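Local coordinates for CELL WALL surface anchor family protein (PDB 2X9X) that forms the repeating backbone subunit of the Streptococcus pneumoniae pilus, whose shaft is probably built by covalent linkage of successive copies, at residues 265-270 with 432-437; 279-284 with 372-377; 300-305 with 354-359; 391-396 with 405-410. The protein carries 1 engineered substitution. All blocks are in the same frame, centred on the assembly; numbering follows the deposited sequence. Where two conformers were deposited one is given.

Interaction 1. Residues 265-270 with 432-437; sequences GKKFVK and KDDATK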
loop_
_atom_site.group_PDB
_atom_site.type_symbol
_atom_site.label_atom_id
_atom_site.label_comp_id
_atom_site.label_asym_id
_atom_site.label_seq_id
_atom_site.Cartn_x
_atom_site.Cartn_y
_atom_site.Cartn_z
ATOM N N GLY A 265 10.012 -9.600 -2.951
ATOM C CA GLY A 265 10.896 -9.476 -4.095
ATOM C C GLY A 265 12.233 -10.170 -3.916
ATOM O O GLY A 265 12.473 -10.827 -2.899
ATOM N N LYS A 266 13.111 -10.020 -4.906
ATOM C CA LYS A 266 14.417 -10.669 -4.870
ATOM C C LYS A 266 15.447 -9.859 -5.648
ATOM O O LYS A 266 15.128 -9.282 -6.692
ATOM C CB LYS A 266 14.316 -12.081 -5.460
ATOM C CG LYS A 266 15.496 -12.988 -5.130
ATOM C CD LYS A 266 15.469 -13.404 -3.667
ATOM C CE LYS A 266 16.658 -14.278 -3.302
ATOM N NZ LYS A 266 17.948 -13.512 -3.309
ATOM N N LYS A 267 16.679 -9.831 -5.137
ATOM C CA LYS A 267 17.805 -9.160 -5.786
ATOM C C LYS A 267 18.816 -10.185 -6.292
ATOM O O LYS A 267 18.983 -11.251 -5.687
ATOM C CB LYS A 267 18.506 -8.224 -4.803
ATOM C CG LYS A 267 17.642 -7.101 -4.271
ATOM C CD LYS A 267 18.323 -6.418 -3.088
ATOM C CE LYS A 267 17.490 -5.269 -2.551
ATOM N NZ LYS A 267 17.905 -4.890 -1.168
ATOM N N PHE A 268 19.486 -9.855 -7.396
ATOM C CA PHE A 268 20.495 -10.720 -8.010
ATOM C C PHE A 268 21.734 -9.921 -8.420
ATOM O O PHE A 268 21.633 -8.733 -8.743
ATOM C CB PHE A 268 19.934 -11.386 -9.269
ATOM C CG PHE A 268 18.651 -12.135 -9.053
ATOM C CD1 PHE A 268 18.667 -13.480 -8.730
ATOM C CD2 PHE A 268 17.428 -11.498 -9.192
ATOM C CE1 PHE A 268 17.482 -14.181 -8.539
ATOM C CE2 PHE A 268 16.243 -12.190 -9.003
ATOM C CZ PHE A 268 16.273 -13.532 -8.676
ATOM N N VAL A 269 22.894 -10.579 -8.428
ATOM C CA VAL A 269 24.101 -10.001 -9.024
ATOM C C VAL A 269 24.749 -10.998 -9.983
ATOM O O VAL A 269 25.037 -12.138 -9.612
ATOM C CB VAL A 269 25.152 -9.574 -7.970
ATOM C CG1 VAL A 269 26.412 -9.033 -8.659
ATOM C CG2 VAL A 269 24.574 -8.541 -7.018
ATOM N N LYS A 270 24.960 -10.560 -11.218
ATOM C CA LYS A 270 25.656 -11.353 -12.226
ATOM C C LYS A 270 27.166 -11.147 -12.137
ATOM O O LYS A 270 27.653 -10.021 -12.282
ATOM C CB LYS A 270 25.175 -10.959 -13.620
ATOM C CG LYS A 270 25.639 -11.895 -14.716
ATOM C CD LYS A 270 24.929 -13.231 -14.597
ATOM C CE LYS A 270 25.504 -14.244 -15.556
ATOM N NZ LYS A 270 26.914 -14.556 -15.200
ATOM N N LYS A 432 26.052 -5.940 3.458
ATOM C CA LYS A 432 24.885 -6.818 3.492
ATOM C C LYS A 432 24.907 -7.770 2.303
ATOM O O LYS A 432 24.917 -7.332 1.155
ATOM C CB LYS A 432 23.596 -5.995 3.435
ATOM C CG LYS A 432 23.393 -5.031 4.590
ATOM C CD LYS A 432 22.100 -4.249 4.408
ATOM C CE LYS A 432 21.802 -3.364 5.610
ATOM N NZ LYS A 432 20.509 -2.635 5.460
ATOM N N ASP A 433 24.922 -9.071 2.572
ATOM C CA ASP A 433 24.865 -10.056 1.502
ATOM C C ASP A 433 23.406 -10.341 1.180
ATOM O O ASP A 433 22.854 -11.371 1.581
ATOM C CB ASP A 433 25.609 -11.331 1.901
ATOM C CG ASP A 433 27.101 -11.110 2.025
ATOM O OD1 ASP A 433 27.828 -11.458 1.073
ATOM O OD2 ASP A 433 27.546 -10.571 3.064
ATOM N N ASP A 434 22.791 -9.413 0.452
ATOM C CA ASP A 434 21.346 -9.420 0.255
ATOM C C ASP A 434 20.907 -9.761 -1.169
ATOM O O ASP A 434 19.778 -9.464 -1.566
ATOM C CB ASP A 434 20.743 -8.076 0.693
ATOM C CG ASP A 434 21.384 -6.879 -0.002
ATOM O OD1 ASP A 434 22.379 -7.053 -0.737
ATOM O OD2 ASP A 434 20.885 -5.748 0.192
ATOM N N ALA A 435 21.790 -10.399 -1.931
ATOM C CA ALA A 435 21.478 -10.774 -3.306
ATOM C C ALA A 435 21.880 -12.211 -3.630
ATOM O O ALA A 435 22.805 -12.764 -3.026
ATOM C CB ALA A 435 22.136 -9.805 -4.287
ATOM N N THR A 436 21.174 -12.800 -4.589
ATOM C CA THR A 436 21.517 -14.107 -5.135
ATOM C C THR A 436 22.641 -13.952 -6.150
ATOM O O THR A 436 22.590 -13.079 -7.021
ATOM C CB THR A 436 20.301 -14.755 -5.832
ATOM O OG1 THR A 436 19.327 -15.121 -4.847
ATOM C CG2 THR A 436 20.719 -15.994 -6.606
ATOM N N LYS A 437 23.655 -14.799 -6.025
ATOM C CA LYS A 437 24.826 -14.745 -6.884
ATOM C C LYS A 437 24.622 -15.632 -8.109
ATOM O O LYS A 437 24.357 -16.828 -7.978
ATOM C CB LYS A 437 26.046 -15.207 -6.089
ATOM C CG LYS A 437 27.374 -14.993 -6.764
ATOM C CD LYS A 437 28.492 -15.301 -5.767
ATOM C CE LYS A 437 29.852 -15.370 -6.413
ATOM N NZ LYS A 437 30.871 -15.738 -5.391
HETATM O O HOH W 1 17.531 -10.664 -2.579
HETATM O O HOH W 2 20.558 -3.537 -1.217
#
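F268 and V269 pair in parallel with T436 and K437, and T436 is the residue that grips the neighbouring strand: its N donates to K267 O at 2.9 Å (173° at the hydrogen) and its O accepts from V269 N at 2.9 Å. The side chains then divide between the two faces of the sheet. On one, T436 CB sits 3.6 Å from F268 CD1, the two side chains running side by side; the F268 ring also meets F410 edge-to-face. K266 reaches T436 at about a right angle, its chain bent at chi2 (72°) and again at chi4 (70°), which folds NZ back to donate to T436 OG1 over only 2.6 Å. That ammonium also donates to a water, which accepts from K267 N as well and donates to D434 O. On the other face V269 CG2 packs on A435 CB at 3.9 Å. K267, extended beyond CG, crosses D434 at a slant; its NZ makes a weak, 3.4 Å salt bridge to D434 OD2, reinforced by a second shared water, while Y417 supplies both a carbonyl acceptor and a cation-pi partner. D434 OD1 is held by Y426 N, and D434 with A435 forms a classic beta bulge opposite I424. Beyond the paired residues, K270 NZ is covalently joined to N440 CG, and the side chain of K270 packs against E394. A lysine on one strand and an asparagine following its parallel neighbour, tied by an intramolecular isopeptide bond, are the hallmark of CnaB-type pilin domains.

Interaction 2. Residues 279-284 with 372-377; sequences AGAEFV and LVSDAQ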
loop_
_atom_site.group_PDB
_atom_site.type_symbol
_atom_site.label_atom_id
_atom_site.label_comp_id
_atom_site.label_asym_id
_atom_site.label_seq_id
_atom_site.Cartn_x
_atom_site.Cartn_y
_atom_site.Cartn_z
ATOM N N ALA A 279 27.741 -6.668 -16.927
ATOM C CA ALA A 279 26.602 -5.909 -17.436
ATOM C C ALA A 279 25.971 -6.565 -18.666
ATOM O O ALA A 279 26.655 -7.188 -19.474
ATOM C CB ALA A 279 27.030 -4.472 -17.772
ATOM N N GLY A 280 24.655 -6.429 -18.799
ATOM C CA GLY A 280 23.988 -6.814 -20.029
ATOM C C GLY A 280 23.500 -8.246 -20.133
ATOM O O GLY A 280 23.049 -8.666 -21.198
ATOM N N ALA A 281 23.583 -9.005 -19.047
ATOM C CA ALA A 281 23.001 -10.342 -19.039
ATOM C C ALA A 281 21.486 -10.198 -18.922
ATOM O O ALA A 281 20.993 -9.340 -18.183
ATOM C CB ALA A 281 23.555 -11.171 -17.892
ATOM N N GLU A 282 20.748 -11.023 -19.657
ATOM C CA GLU A 282 19.289 -10.933 -19.658
ATOM C C GLU A 282 18.644 -12.228 -19.181
ATOM O O GLU A 282 19.114 -13.322 -19.515
ATOM C CB GLU A 282 18.776 -10.538 -21.047
ATOM C CG GLU A 282 19.400 -9.246 -21.571
ATOM C CD GLU A 282 18.788 -8.756 -22.876
ATOM O OE1 GLU A 282 17.846 -9.398 -23.386
ATOM O OE2 GLU A 282 19.253 -7.718 -23.389
ATOM N N PHE A 283 17.572 -12.091 -18.400
ATOM C CA PHE A 283 16.909 -13.228 -17.767
ATOM C C PHE A 283 15.390 -13.124 -17.797
ATOM O O PHE A 283 14.823 -12.028 -17.812
ATOM C CB PHE A 283 17.320 -13.332 -16.298
ATOM C CG PHE A 283 18.784 -13.524 -16.090
ATOM C CD1 PHE A 283 19.314 -14.796 -15.945
ATOM C CD2 PHE A 283 19.637 -12.434 -16.037
ATOM C CE1 PHE A 283 20.672 -14.979 -15.754
ATOM C CE2 PHE A 283 20.997 -12.610 -15.850
ATOM C CZ PHE A 283 21.514 -13.884 -15.705
ATOM N N VAL A 284 14.738 -14.281 -17.779
ATOM C CA VAL A 284 13.311 -14.355 -17.508
ATOM C C VAL A 284 13.095 -15.227 -16.274
ATOM O O VAL A 284 14.035 -15.863 -15.783
ATOM C CB VAL A 284 12.515 -14.910 -18.708
ATOM C CG1 VAL A 284 12.643 -13.965 -19.906
ATOM C CG2 VAL A 284 12.986 -16.318 -19.064
ATOM N N LEU A 372 14.692 -9.217 -17.222
ATOM C CA LEU A 372 15.611 -8.524 -16.330
ATOM C C LEU A 372 16.973 -8.408 -17.002
ATOM O O LEU A 372 17.372 -9.299 -17.749
ATOM C CB LEU A 372 15.721 -9.274 -15.002
ATOM C CG LEU A 372 14.372 -9.618 -14.361
ATOM C CD1 LEU A 372 14.570 -10.382 -13.051
ATOM C CD2 LEU A 372 13.547 -8.354 -14.144
ATOM N N VAL A 373 17.673 -7.305 -16.742
ATOM C CA VAL A 373 18.964 -7.029 -17.372
ATOM C C VAL A 373 19.947 -6.510 -16.326
ATOM O O VAL A 373 19.624 -5.593 -15.579
ATOM C CB VAL A 373 18.833 -5.951 -18.482
ATOM C CG1 VAL A 373 20.175 -5.745 -19.180
ATOM C CG2 VAL A 373 17.737 -6.321 -19.498
ATOM N N SER A 374 21.141 -7.094 -16.270
ATOM C CA SER A 374 22.124 -6.694 -15.267
ATOM C C SER A 374 22.790 -5.363 -15.626
ATOM O O SER A 374 23.141 -5.128 -16.785
ATOM C CB SER A 374 23.181 -7.791 -15.068
ATOM O OG SER A 374 23.928 -8.019 -16.253
ATOM N N ASP A 375 22.960 -4.491 -14.634
ATOM C CA ASP A 375 23.677 -3.232 -14.852
ATOM C C ASP A 375 25.191 -3.435 -14.737
ATOM O O ASP A 375 25.659 -4.572 -14.688
ATOM C CB ASP A 375 23.159 -2.106 -13.937
ATOM C CG ASP A 375 23.474 -2.328 -12.462
ATOM O OD1 ASP A 375 24.303 -3.203 -12.129
ATOM O OD2 ASP A 375 22.888 -1.601 -11.624
ATOM N N ALA A 376 25.948 -2.342 -14.717
ATOM C CA ALA A 376 27.408 -2.427 -14.711
ATOM C C ALA A 376 27.962 -2.973 -13.395
ATOM O O ALA A 376 29.141 -3.327 -13.300
ATOM C CB ALA A 376 28.026 -1.074 -15.035
ATOM N N GLN A 377 27.107 -3.026 -12.381
ATOM C CA GLN A 377 27.461 -3.647 -11.112
ATOM C C GLN A 377 26.840 -5.037 -11.022
ATOM O O GLN A 377 26.773 -5.631 -9.943
ATOM C CB GLN A 377 27.001 -2.776 -9.948
ATOM C CG GLN A 377 27.550 -1.354 -10.016
ATOM C CD GLN A 377 26.853 -0.405 -9.062
ATOM O OE1 GLN A 377 26.455 0.697 -9.447
ATOM N NE2 GLN A 377 26.694 -0.827 -7.814
#
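Backbone bonds join F283 and L372 in both directions, F283 N to L372 O and L372 N to F283 O, each 2.9 Å long: an antiparallel hydrogen-bonded pair, with E282 and V373 as the adjoining non-hydrogen-bonded pair. Past the strands the bonding continues through S374 N to A281 O at 3.0 Å and G280 N to S374 O at 2.8 Å. A side-chain bond strengthens the join: with chi1 at 63°, S374 OG lies between its own backbone N and carbonyl carbon and turns to the facing segment, where it accepts from A281 N at 3.0 Å; L278 O is a further partner of the same hydroxyl. The pairing makes 372-373 an outermost strand of a four-stranded antiparallel sheet, consistent with the transthyretin-like, CnaB-type fold of this domain. CA-H...O contacts fill in between the bonds, the straightest from V373 CA to A281 O at 3.2 Å. On the face of E282 and V373, E282 CG packs 4.0 Å from V373 CG2; helices 304-325 and 338-354 cover V373. On the other face the F283 ring stacks on F380. The carboxylate of E282 forms a salt bridge with K314 of helix 304-325.

Interaction 3. Residues 300-305 with 354-359; sequences DKVSQE and ANNAFE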
loop_
_atom_site.group_PDB
_atom_site.type_symbol
_atom_site.label_atom_id
_atom_site.label_comp_id
_atom_site.label_asym_id
_atom_site.label_seq_id
_atom_site.Cartn_x
_atom_site.Cartn_y
_atom_site.Cartn_z
ATOM N N ASP A 300 -3.741 -6.900 -20.788
ATOM C CA ASP A 300 -4.944 -6.071 -20.735
ATOM C C ASP A 300 -4.963 -5.135 -19.526
ATOM O O ASP A 300 -5.912 -4.374 -19.339
ATOM C CB ASP A 300 -6.210 -6.933 -20.763
ATOM C CG ASP A 300 -6.342 -7.818 -19.541
ATOM O OD1 ASP A 300 -5.316 -8.357 -19.080
ATOM O OD2 ASP A 300 -7.478 -7.980 -19.047
ATOM N N LYS A 301 -3.910 -5.186 -18.713
ATOM C CA LYS A 301 -3.810 -4.310 -17.546
ATOM C C LYS A 301 -2.698 -3.285 -17.696
ATOM O O LYS A 301 -2.362 -2.581 -16.745
ATOM C CB LYS A 301 -3.571 -5.123 -16.272
ATOM C CG LYS A 301 -4.714 -6.048 -15.912
ATOM C CD LYS A 301 -5.994 -5.270 -15.671
ATOM C CE LYS A 301 -7.123 -6.191 -15.246
ATOM N NZ LYS A 301 -8.353 -5.420 -14.908
ATOM N N VAL A 302 -2.124 -3.209 -18.892
ATOM C CA VAL A 302 -1.036 -2.282 -19.166
ATOM C C VAL A 302 -1.389 -1.398 -20.361
ATOM O O VAL A 302 -1.897 -1.889 -21.372
ATOM C CB VAL A 302 0.269 -3.040 -19.459
ATOM C CG1 VAL A 302 1.453 -2.081 -19.480
ATOM C CG2 VAL A 302 0.488 -4.123 -18.420
ATOM N N SER A 303 -1.122 -0.100 -20.241
ATOM C CA SER A 303 -1.452 0.845 -21.301
ATOM C C SER A 303 -0.443 0.813 -22.443
ATOM O O SER A 303 0.678 0.326 -22.287
ATOM C CB SER A 303 -1.541 2.264 -20.742
ATOM O OG SER A 303 -0.248 2.777 -20.484
ATOM N N GLN A 304 -0.853 1.342 -23.592
ATOM C CA GLN A 304 0.029 1.445 -24.745
ATOM C C GLN A 304 1.279 2.243 -24.382
ATOM O O GLN A 304 2.392 1.874 -24.759
ATOM C CB GLN A 304 -0.706 2.108 -25.913
ATOM C CG GLN A 304 0.149 2.313 -27.153
ATOM C CD GLN A 304 0.580 1.004 -27.784
ATOM O OE1 GLN A 304 -0.086 -0.020 -27.635
ATOM N NE2 GLN A 304 1.702 1.032 -28.496
ATOM N N GLU A 305 1.092 3.331 -23.636
ATOM C CA GLU A 305 2.202 4.190 -23.232
ATOM C C GLU A 305 3.173 3.480 -22.288
ATOM O O GLU A 305 4.392 3.679 -22.366
ATOM C CB GLU A 305 1.685 5.482 -22.588
ATOM C CG GLU A 305 0.929 6.406 -23.544
ATOM C CD GLU A 305 -0.534 6.024 -23.720
ATOM O OE1 GLU A 305 -1.006 5.080 -23.047
ATOM O OE2 GLU A 305 -1.220 6.680 -24.533
ATOM N N ALA A 354 5.120 -0.661 -15.666
ATOM C CA ALA A 354 4.308 -1.470 -16.574
ATOM C C ALA A 354 3.787 -2.768 -15.943
ATOM O O ALA A 354 2.780 -3.323 -16.401
ATOM C CB ALA A 354 5.079 -1.768 -17.855
ATOM N N ASN A 355 4.468 -3.247 -14.902
ATOM C CA ASN A 355 4.080 -4.484 -14.218
ATOM C C ASN A 355 2.892 -4.238 -13.276
ATOM O O ASN A 355 3.021 -4.356 -12.056
ATOM C CB ASN A 355 5.256 -5.058 -13.416
ATOM C CG ASN A 355 6.343 -5.682 -14.293
ATOM O OD1 ASN A 355 6.195 -5.822 -15.513
ATOM N ND2 ASN A 355 7.442 -6.075 -13.659
ATOM N N ASN A 356 1.741 -3.882 -13.840
ATOM C CA ASN A 356 0.552 -3.610 -13.029
ATOM C C ASN A 356 -0.090 -4.877 -12.472
ATOM O O ASN A 356 -0.751 -4.846 -11.430
ATOM C CB ASN A 356 -0.478 -2.819 -13.842
ATOM C CG ASN A 356 0.035 -1.458 -14.254
ATOM O OD1 ASN A 356 0.592 -0.723 -13.437
ATOM N ND2 ASN A 356 -0.160 -1.106 -15.524
ATOM N N ALA A 357 0.117 -5.987 -13.168
ATOM C CA ALA A 357 -0.432 -7.272 -12.764
ATOM C C ALA A 357 0.396 -8.362 -13.424
ATOM O O ALA A 357 0.963 -8.140 -14.496
ATOM C CB ALA A 357 -1.898 -7.385 -13.178
ATOM N N PHE A 358 0.474 -9.526 -12.787
ATOM C CA PHE A 358 1.270 -10.629 -13.320
ATOM C C PHE A 358 0.418 -11.823 -13.722
ATOM O O PHE A 358 -0.632 -12.092 -13.127
ATOM C CB PHE A 358 2.309 -11.107 -12.298
ATOM C CG PHE A 358 3.447 -10.151 -12.081
ATOM C CD1 PHE A 358 4.193 -9.679 -13.149
ATOM C CD2 PHE A 358 3.797 -9.755 -10.800
ATOM C CE1 PHE A 358 5.249 -8.809 -12.942
ATOM C CE2 PHE A 358 4.849 -8.882 -10.587
ATOM C CZ PHE A 358 5.576 -8.412 -11.657
ATOM N N GLU A 359 0.886 -12.545 -14.733
ATOM C CA GLU A 359 0.330 -13.850 -15.050
ATOM C C GLU A 359 1.410 -14.770 -15.605
ATOM O O GLU A 359 2.471 -14.314 -16.035
ATOM C CB GLU A 359 -0.828 -13.727 -16.039
ATOM C CG GLU A 359 -0.418 -13.291 -17.436
ATOM C CD GLU A 359 -1.605 -13.207 -18.373
ATOM O OE1 GLU A 359 -2.683 -13.711 -18.000
ATOM O OE2 GLU A 359 -1.464 -12.641 -19.478
#
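N356 reaches across to the backbone of K301, its amide ND2 donating to K301 O at 2.9 Å with 147° at the hydrogen. The acceptor lies somewhat out of the amide plane, and the donor is tilted a little from the carbonyl plane. Beside this bond K301 meets A357: chi1 of -64° sets CG 4.1 Å from A357 CB, and the bend at chi2 then carries the rest of the chain off. V302 takes the other flank; in one of its two conformers CG1 lies 4.0 Å from A354 CB, a contact that is provisional to that extent. A354 ends helix 338-354, and from there the chain passes through an inverse gamma turn centred on N355, whose OD1 accepts from R297 NE. The weak bond from N356 N to A354 O, 2.8 Å long, closes that turn and presents the N356 side chain to K301. Farther out, E306 OE1 accepts from N356 ND2, so the amide nitrogen has two acceptors that together fix its rotation. The same E306 oxygen takes the backbone N of S303, while the S303 hydroxyl caps a backbone N in the first turn of helix 304-325. The end of one helix is thus tied to the start of another, where N-cap serine and glutamate three residues on form a capping box.

Interaction 4. Residues 391-396 with 405-410; sequences YLEETK and TSRQKF
L392 and Q408 form the antiparallel hydrogen-bonded pair that joins strand 388-394 to strand 408-412, an edge of the four-stranded sheet in this transthyretin-like domain. L392 N donates to Q408 O at 2.8 Å, and Q408 N returns the bond. On one face Y391, its CG anti to the carbonyl carbon (chi1 -60°), lies alongside K409, with CE1 3.6 Å from K409 CB. R407 CB packs against Y391 CB, after which the arginine runs extended to NE across E393. That glutamate is extended as well, and the two charged groups end nearly coplanar, their planes 19° apart. R407 grips side-on, but both nitrogens go to one oxygen: R407 NE meets the anti lone pair of E393 OE1 at 2.8 Å. R407 NH2 lies 3.0 Å from E393 OE1, nearly in line with the bond from that oxygen to its carbon. K364 pairs with the other carboxylate oxygen, and the carbonyls of A288 and A291 hold R407 NH1. On the opposite face F410 takes the crowded position with chi1 at 66°, which turns its ring to the backbone of 391-392; F410 CE2 lies 4.0 Å from L392 CG, while L392 N lies at the ring edge. Where the strands part, one water accepts from E394 N at 2.9 Å and donates to S406 O at 2.7 Å.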
loop_
_atom_site.group_PDB
_atom_site.type_symbol
_atom_site.label_atom_id
_atom_site.label_comp_id
_atom_site.label_asym_id
_atom_site.label_seq_id
_atom_site.Cartn_x
_atom_site.Cartn_y
_atom_site.Cartn_z
ATOM N N TYR A 391 12.557 -19.838 -10.687
ATOM C CA TYR A 391 13.776 -20.202 -11.400
ATOM C C TYR A 391 14.155 -19.181 -12.468
ATOM O O TYR A 391 13.361 -18.880 -13.356
ATOM C CB TYR A 391 13.610 -21.581 -12.042
ATOM C CG TYR A 391 13.341 -22.678 -11.040
ATOM C CD1 TYR A 391 14.372 -23.471 -10.555
ATOM C CD2 TYR A 391 12.058 -22.906 -10.562
ATOM C CE1 TYR A 391 14.130 -24.470 -9.632
ATOM C CE2 TYR A 391 11.805 -23.904 -9.638
ATOM C CZ TYR A 391 12.846 -24.682 -9.177
ATOM O OH TYR A 391 12.602 -25.678 -8.257
ATOM N N LEU A 392 15.368 -18.642 -12.376
ATOM C CA LEU A 392 15.872 -17.757 -13.418
ATOM C C LEU A 392 16.275 -18.569 -14.638
ATOM O O LEU A 392 16.883 -19.633 -14.511
ATOM C CB LEU A 392 17.114 -17.006 -12.945
ATOM C CG LEU A 392 17.039 -15.744 -12.100
ATOM C CD1 LEU A 392 18.465 -15.223 -11.898
ATOM C CD2 LEU A 392 16.156 -14.682 -12.743
ATOM N N GLU A 393 15.959 -18.052 -15.818
ATOM C CA GLU A 393 16.497 -18.602 -17.053
ATOM C C GLU A 393 17.209 -17.510 -17.841
ATOM O O GLU A 393 16.606 -16.492 -18.190
ATOM C CB GLU A 393 15.397 -19.242 -17.902
ATOM C CG GLU A 393 15.925 -19.872 -19.181
ATOM C CD GLU A 393 14.860 -20.599 -19.975
ATOM O OE1 GLU A 393 14.056 -21.345 -19.372
ATOM O OE2 GLU A 393 14.837 -20.438 -21.212
ATOM N N GLU A 394 18.494 -17.709 -18.111
ATOM C CA GLU A 394 19.239 -16.728 -18.888
ATOM C C GLU A 394 18.831 -16.809 -20.353
ATOM O O GLU A 394 18.815 -17.891 -20.940
ATOM C CB GLU A 394 20.746 -16.941 -18.745
ATOM C CG GLU A 394 21.573 -15.797 -19.307
ATOM C CD GLU A 394 23.063 -16.013 -19.144
ATOM O OE1 GLU A 394 23.599 -16.972 -19.736
ATOM O OE2 GLU A 394 23.703 -15.216 -18.432
ATOM N N THR A 395 18.500 -15.661 -20.937
ATOM C CA THR A 395 18.092 -15.609 -22.337
ATOM C C THR A 395 19.144 -14.920 -23.208
ATOM O O THR A 395 19.174 -15.110 -24.425
ATOM C CB THR A 395 16.724 -14.915 -22.507
ATOM O OG1 THR A 395 16.765 -13.617 -21.904
ATOM C CG2 THR A 395 15.625 -15.739 -21.847
ATOM N N LYS A 396 20.003 -14.121 -22.580
ATOM C CA LYS A 396 21.126 -13.509 -23.283
ATOM C C LYS A 396 22.348 -13.436 -22.377
ATOM O O LYS A 396 22.281 -12.897 -21.275
ATOM C CB LYS A 396 20.772 -12.112 -23.799
ATOM C CG LYS A 396 21.891 -11.476 -24.619
ATOM C CD LYS A 396 21.468 -10.150 -25.232
ATOM C CE LYS A 396 22.566 -9.591 -26.126
ATOM N NZ LYS A 396 22.136 -8.351 -26.832
ATOM N N THR A 405 23.225 -23.018 -19.144
ATOM C CA THR A 405 22.366 -24.092 -19.633
ATOM C C THR A 405 21.285 -24.491 -18.630
ATOM O O THR A 405 20.249 -25.040 -19.009
ATOM C CB THR A 405 23.185 -25.342 -20.027
ATOM O OG1 THR A 405 23.911 -25.824 -18.889
ATOM C CG2 THR A 405 24.165 -25.007 -21.140
ATOM N N SER A 406 21.520 -24.208 -17.353
ATOM C CA SER A 406 20.577 -24.601 -16.313
ATOM C C SER A 406 19.850 -23.389 -15.753
ATOM O O SER A 406 20.387 -22.278 -15.741
ATOM C CB SER A 406 21.302 -25.328 -15.182
ATOM O OG SER A 406 22.096 -26.388 -15.684
ATOM N N ARG A 407 18.623 -23.603 -15.292
ATOM C CA ARG A 407 17.905 -22.556 -14.583
ATOM C C ARG A 407 18.484 -22.425 -13.180
ATOM O O ARG A 407 19.095 -23.364 -12.657
ATOM C CB ARG A 407 16.408 -22.867 -14.534
ATOM C CG ARG A 407 15.736 -22.756 -15.891
ATOM C CD ARG A 407 14.241 -23.018 -15.811
ATOM N NE ARG A 407 13.627 -22.953 -17.131
ATOM C CZ ARG A 407 12.386 -23.346 -17.396
ATOM N NH1 ARG A 407 11.626 -23.839 -16.428
ATOM N NH2 ARG A 407 11.910 -23.254 -18.632
ATOM N N GLN A 408 18.320 -21.257 -12.572
ATOM C CA GLN A 408 18.813 -21.073 -11.216
ATOM C C GLN A 408 17.686 -20.814 -10.234
ATOM O O GLN A 408 16.946 -19.838 -10.354
ATOM C CB GLN A 408 19.845 -19.957 -11.130
ATOM C CG GLN A 408 20.428 -19.821 -9.733
ATOM C CD GLN A 408 21.707 -19.017 -9.706
ATOM O OE1 GLN A 408 22.418 -18.919 -10.709
ATOM N NE2 GLN A 408 22.012 -18.436 -8.553
ATOM N N LYS A 409 17.575 -21.708 -9.262
ATOM C CA LYS A 409 16.544 -21.644 -8.242
ATOM C C LYS A 409 16.743 -20.444 -7.323
ATOM O O LYS A 409 17.872 -20.117 -6.933
ATOM C CB LYS A 409 16.572 -22.939 -7.429
ATOM C CG LYS A 409 15.530 -23.058 -6.332
ATOM C CD LYS A 409 15.748 -24.363 -5.564
ATOM C CE LYS A 409 14.662 -24.627 -4.541
ATOM N NZ LYS A 409 14.871 -25.944 -3.869
ATOM N N PHE A 410 15.644 -19.773 -7.000
ATOM C CA PHE A 410 15.647 -18.783 -5.930
ATOM C C PHE A 410 14.352 -18.816 -5.129
ATOM O O PHE A 410 13.300 -19.226 -5.628
ATOM C CB PHE A 410 15.979 -17.368 -6.436
ATOM C CG PHE A 410 14.949 -16.769 -7.367
ATOM C CD1 PHE A 410 13.980 -15.899 -6.885
ATOM C CD2 PHE A 410 14.990 -17.025 -8.731
ATOM C CE1 PHE A 410 13.050 -15.319 -7.743
ATOM C CE2 PHE A 410 14.070 -16.452 -9.591
ATOM C CZ PHE A 410 13.099 -15.592 -9.096
HETATM O O HOH W 3 19.521 -20.382 -17.527
#

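Of the four, interaction 1 joins the segments farthest apart in sequence and encloses the others; interaction 3 falls within the span of interaction 2, and interaction 4 follows both. Interactions 1, 2 and 4 cluster with centres 12 to 14 Å apart and touch one another. Strands 282-286 and 388-394 are neighbours in one sheet, so interactions 2 and 4 bind its two outermost strands. Interaction 1 belongs to the facing sheet: K270, on strand 260-271, is bonded to N440 just past strand 436-439, and its side chain packs on F283 and E394. Interaction 3 stands apart, its centre 22 to 26 Å from the rest, at the base of the two-helix excursion 304-354. The K270-N440 bond thus lies in the strand core, away from interaction 3.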